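Local coordinates for protein spore cortex-lytic enzyme (Bacillus cereus ATCC 14579, PDB 6TCI) that probably acts as an N-acetylmuramyl-L-alanine amidase in spore cortex hydrolysis during germination, this chain being its N-terminal, putative peptidoglycan-binding domain, at residues Gly35-Gly38 with Trp39-Trp43; Ala44-Asn47 with Phe48-Lys51. All coordinates share one frame; numbering follows the deposited sequence.

Contact 1: residues Gly35-Gly38 with Trp39-Trp43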
# COMPACT_ATOMS: atom_id res chain seq x y z
N GLY A 35 -3.33 -2.71 -10.27
CA GLY A 35 -4.37 -1.82 -9.80
C GLY A 35 -5.56 -2.49 -9.13
O GLY A 35 -6.58 -1.84 -8.93
N VAL A 36 -5.45 -3.77 -8.77
CA VAL A 36 -6.52 -4.49 -8.08
C VAL A 36 -5.98 -4.95 -6.73
O VAL A 36 -4.97 -5.66 -6.67
CB VAL A 36 -7.03 -5.68 -8.91
CG1 VAL A 36 -8.11 -6.44 -8.15
CG2 VAL A 36 -7.56 -5.20 -10.25
N PHE A 37 -6.67 -4.57 -5.65
CA PHE A 37 -6.20 -4.84 -4.29
C PHE A 37 -6.67 -6.24 -3.87
O PHE A 37 -7.80 -6.41 -3.41
CB PHE A 37 -6.70 -3.75 -3.35
CG PHE A 37 -6.02 -3.69 -2.00
CD1 PHE A 37 -5.82 -4.82 -1.22
CD2 PHE A 37 -5.67 -2.45 -1.46
CE1 PHE A 37 -5.25 -4.73 0.05
CE2 PHE A 37 -5.10 -2.35 -0.20
CZ PHE A 37 -4.89 -3.49 0.55
N GLY A 38 -5.79 -7.23 -4.01
CA GLY A 38 -6.07 -8.57 -3.54
C GLY A 38 -5.04 -9.04 -2.53
O GLY A 38 -4.38 -8.22 -1.88
N TRP A 39 -4.86 -10.36 -2.43
CA TRP A 39 -4.00 -10.94 -1.39
C TRP A 39 -2.59 -10.38 -1.45
O TRP A 39 -2.00 -10.03 -0.42
CB TRP A 39 -3.95 -12.46 -1.53
CG TRP A 39 -2.71 -13.01 -0.90
CD1 TRP A 39 -1.58 -13.41 -1.53
CD2 TRP A 39 -2.45 -13.15 0.51
NE1 TRP A 39 -0.63 -13.81 -0.62
CE2 TRP A 39 -1.15 -13.67 0.64
CE3 TRP A 39 -3.21 -12.91 1.66
CZ2 TRP A 39 -0.58 -13.93 1.89
CZ3 TRP A 39 -2.64 -13.17 2.89
CH2 TRP A 39 -1.34 -13.68 2.99
N GLY A 40 -2.01 -10.28 -2.65
CA GLY A 40 -0.63 -9.85 -2.75
C GLY A 40 -0.42 -8.44 -2.24
O GLY A 40 0.63 -8.13 -1.67
N THR A 41 -1.42 -7.58 -2.43
CA THR A 41 -1.35 -6.21 -1.93
C THR A 41 -1.59 -6.16 -0.43
O THR A 41 -0.92 -5.41 0.29
CB THR A 41 -2.39 -5.37 -2.68
OG1 THR A 41 -2.18 -5.50 -4.09
CG2 THR A 41 -2.29 -3.91 -2.29
N TYR A 42 -2.55 -6.96 0.05
CA TYR A 42 -2.80 -7.08 1.49
C TYR A 42 -1.55 -7.52 2.22
O TYR A 42 -1.14 -6.92 3.22
CB TYR A 42 -3.92 -8.10 1.66
CG TYR A 42 -4.35 -8.46 3.07
CD1 TYR A 42 -5.26 -7.67 3.77
CD2 TYR A 42 -3.88 -9.62 3.68
CE1 TYR A 42 -5.66 -8.02 5.05
CE2 TYR A 42 -4.30 -9.98 4.95
CZ TYR A 42 -5.18 -9.18 5.63
OH TYR A 42 -5.58 -9.54 6.90
N TRP A 43 -0.91 -8.59 1.72
CA TRP A 43 0.31 -9.12 2.32
C TRP A 43 1.43 -8.09 2.32
O TRP A 43 2.06 -7.82 3.35
CB TRP A 43 0.71 -10.37 1.55
CG TRP A 43 2.00 -11.02 1.94
CD1 TRP A 43 3.13 -11.12 1.17
CD2 TRP A 43 2.29 -11.72 3.16
NE1 TRP A 43 4.11 -11.80 1.85
CE2 TRP A 43 3.62 -12.18 3.07
CE3 TRP A 43 1.56 -11.97 4.33
CZ2 TRP A 43 4.23 -12.90 4.10
CZ3 TRP A 43 2.18 -12.68 5.35
CH2 TRP A 43 3.50 -13.13 5.23
O HOH W 1 -3.09 -7.92 -5.22
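The methyl group of Thr41 sits squarely over the middle of the Phe37 ring: CG2 lies 3.6 Å from the ring centroid and only 3° off the ring normal, a CH-pi contact in which the methyl is almost equally far from all six ring carbons. Phe37 carries its CG on the side opposite its own backbone N (chi1 -165°), which swings the ring forward along the first turn of the helix, while Thr41, with CG2 anti to its backbone N and OG1 beside it (chi1 -54°), turns its methyl, rather than its hydroxyl, to the ring. The ring reaches on to the next residue, with CE1 4.0 Å from Tyr42 CB; beyond that CB the tyrosine ring leads away from the loop. Phe37 also packs on Val16 and Leu19 of helix 14-25 and on Ile7, so the ring beneath the Thr41 methyl is buried. The other branch of Thr41 serves the polar side of the turn. Its OG1 is 2.8 Å from a water that also accepts a hydrogen bond from Gly38 N, and it is hydrogen-bonded to Gln20 NE2 of helix 14-25 as well, so that the buried hydroxyl is satisfied, while the methyl stays over the ring. This is the start of helix 39-51 in the three-helix peptidoglycan-binding domain. Gly38, at the N-cap, has no side chain of its own to offer the first turn. Its carbonyl oxygen opens the helical bonding: Gly38 O accepts Tyr42 N at 2.9 Å, nearly straight at 169°, and Thr41 N adds a weak bond to the same oxygen.

Contact 2: residues Ala44-Asn47 with Phe48-Lys51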
# COMPACT_ATOMS: atom_id res chain seq x y z
N ALA A 44 1.70 -7.50 1.15
CA ALA A 44 2.76 -6.49 1.05
C ALA A 44 2.50 -5.32 1.99
O ALA A 44 3.42 -4.83 2.65
CB ALA A 44 2.86 -5.98 -0.39
N LEU A 45 1.25 -4.85 2.05
CA LEU A 45 0.95 -3.69 2.87
C LEU A 45 1.10 -4.00 4.35
O LEU A 45 1.65 -3.19 5.10
CB LEU A 45 -0.46 -3.17 2.56
CG LEU A 45 -0.90 -1.94 3.38
CD1 LEU A 45 0.06 -0.77 3.21
CD2 LEU A 45 -2.34 -1.54 3.04
N ARG A 46 0.66 -5.18 4.78
CA ARG A 46 0.84 -5.56 6.18
C ARG A 46 2.32 -5.67 6.54
O ARG A 46 2.73 -5.26 7.63
CB ARG A 46 0.08 -6.84 6.49
CG ARG A 46 -1.42 -6.64 6.47
CD ARG A 46 -2.13 -7.96 6.61
NE ARG A 46 -1.74 -8.64 7.84
CZ ARG A 46 -2.42 -8.57 8.98
NH1 ARG A 46 -3.56 -7.89 9.05
NH2 ARG A 46 -1.96 -9.18 10.06
N ASN A 47 3.14 -6.22 5.64
CA ASN A 47 4.57 -6.31 5.92
C ASN A 47 5.20 -4.93 5.99
O ASN A 47 6.11 -4.69 6.80
CB ASN A 47 5.26 -7.17 4.86
CG ASN A 47 4.95 -8.63 5.03
OD1 ASN A 47 4.70 -9.09 6.14
ND2 ASN A 47 4.96 -9.37 3.93
N PHE A 48 4.75 -4.00 5.13
CA PHE A 48 5.22 -2.63 5.21
C PHE A 48 4.83 -2.00 6.55
O PHE A 48 5.66 -1.36 7.21
CB PHE A 48 4.63 -1.80 4.06
CG PHE A 48 4.89 -0.34 4.20
CD1 PHE A 48 6.10 0.20 3.79
CD2 PHE A 48 3.95 0.50 4.77
CE1 PHE A 48 6.36 1.54 3.94
CE2 PHE A 48 4.21 1.86 4.91
CZ PHE A 48 5.42 2.37 4.50
N GLN A 49 3.57 -2.18 6.96
CA GLN A 49 3.13 -1.62 8.23
C GLN A 49 3.97 -2.15 9.39
O GLN A 49 4.39 -1.38 10.26
CB GLN A 49 1.64 -1.88 8.45
CG GLN A 49 0.76 -1.07 7.51
CD GLN A 49 -0.70 -1.46 7.60
OE1 GLN A 49 -1.02 -2.64 7.72
NE2 GLN A 49 -1.58 -0.47 7.54
N GLU A 50 4.24 -3.46 9.40
CA GLU A 50 5.04 -4.05 10.47
C GLU A 50 6.44 -3.46 10.49
O GLU A 50 6.94 -3.05 11.55
CB GLU A 50 5.08 -5.57 10.31
CG GLU A 50 5.88 -6.29 11.39
CD GLU A 50 5.00 -6.98 12.40
OE1 GLU A 50 3.96 -7.55 11.99
OE2 GLU A 50 5.34 -6.97 13.60
N LYS A 51 7.09 -3.38 9.32
CA LYS A 51 8.45 -2.88 9.25
C LYS A 51 8.54 -1.43 9.71
O LYS A 51 9.52 -1.04 10.36
CB LYS A 51 8.97 -2.99 7.81
CG LYS A 51 10.40 -2.50 7.60
CD LYS A 51 11.42 -3.39 8.33
CE LYS A 51 11.43 -4.79 7.75
NZ LYS A 51 12.64 -5.56 8.15
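Four consecutive backbone hydrogen bonds of the i to i+4 kind join Ala44-Asn47 to Phe48-Lys51, from Phe48 N to Ala44 O at 2.9 Å through to Lys51 N to Asn47 O at 3.0 Å, marking a regular alpha-helix. On the buried side, Gln49 lies along Leu45. Its CG, anti to its own carbonyl carbon (chi1 -70°), passes 3.3 Å from Leu45 O, and the extended chain then carries the amide back alongside the leucine, CD 4.3 Å from Leu45 CG. Phe48 takes the other course: its CB is 3.4 Å from Leu45 O, the same oxygen approaches the edge of its ring, and the ring leans away from the preceding turn. Its CD2 meets Leu45 CD1 loosely, at 4.4 Å. In this putative peptidoglycan-binding domain, helix 39-51 is the second of three helices along the chain, and Leu45 and Phe48 both touch Leu23 of helix 14-25 while reaching residues of helix 62-71. The Gln49 amide ties the helix to the following loop and to helix 62-71: OE1 accepts from the backbone N of both Asp57 and Gly58, and NE2 bonds to Thr64 OG1, fixing the rotation of this buried group. Toward the outer side, Arg46 NH2 and Glu50 OE1 stay 6.4 Å apart, too distant for a salt bridge, and each side chain touches Val56.

How the contacts relate
Contacts 1 and 2 follow one another along helix 39-51, contact 1 forming its N-terminal start and contact 2 its later turns, with centres about 12 Å apart. They meet directly where Phe37 CZ packs against Leu45 CD2 at 4.1 Å, so the ring under the Thr41 methyl also borders the leucine beside Gln49. Both contacts face helix 14-25, with Leu19 touched from contact 1 and Leu23 from contact 2, whereas contact 2 additionally reaches helix 62-71. In each contact a buried polar side chain is bonded to another part of the chain, toward the preceding helix in contact 1 and toward later residues in contact 2.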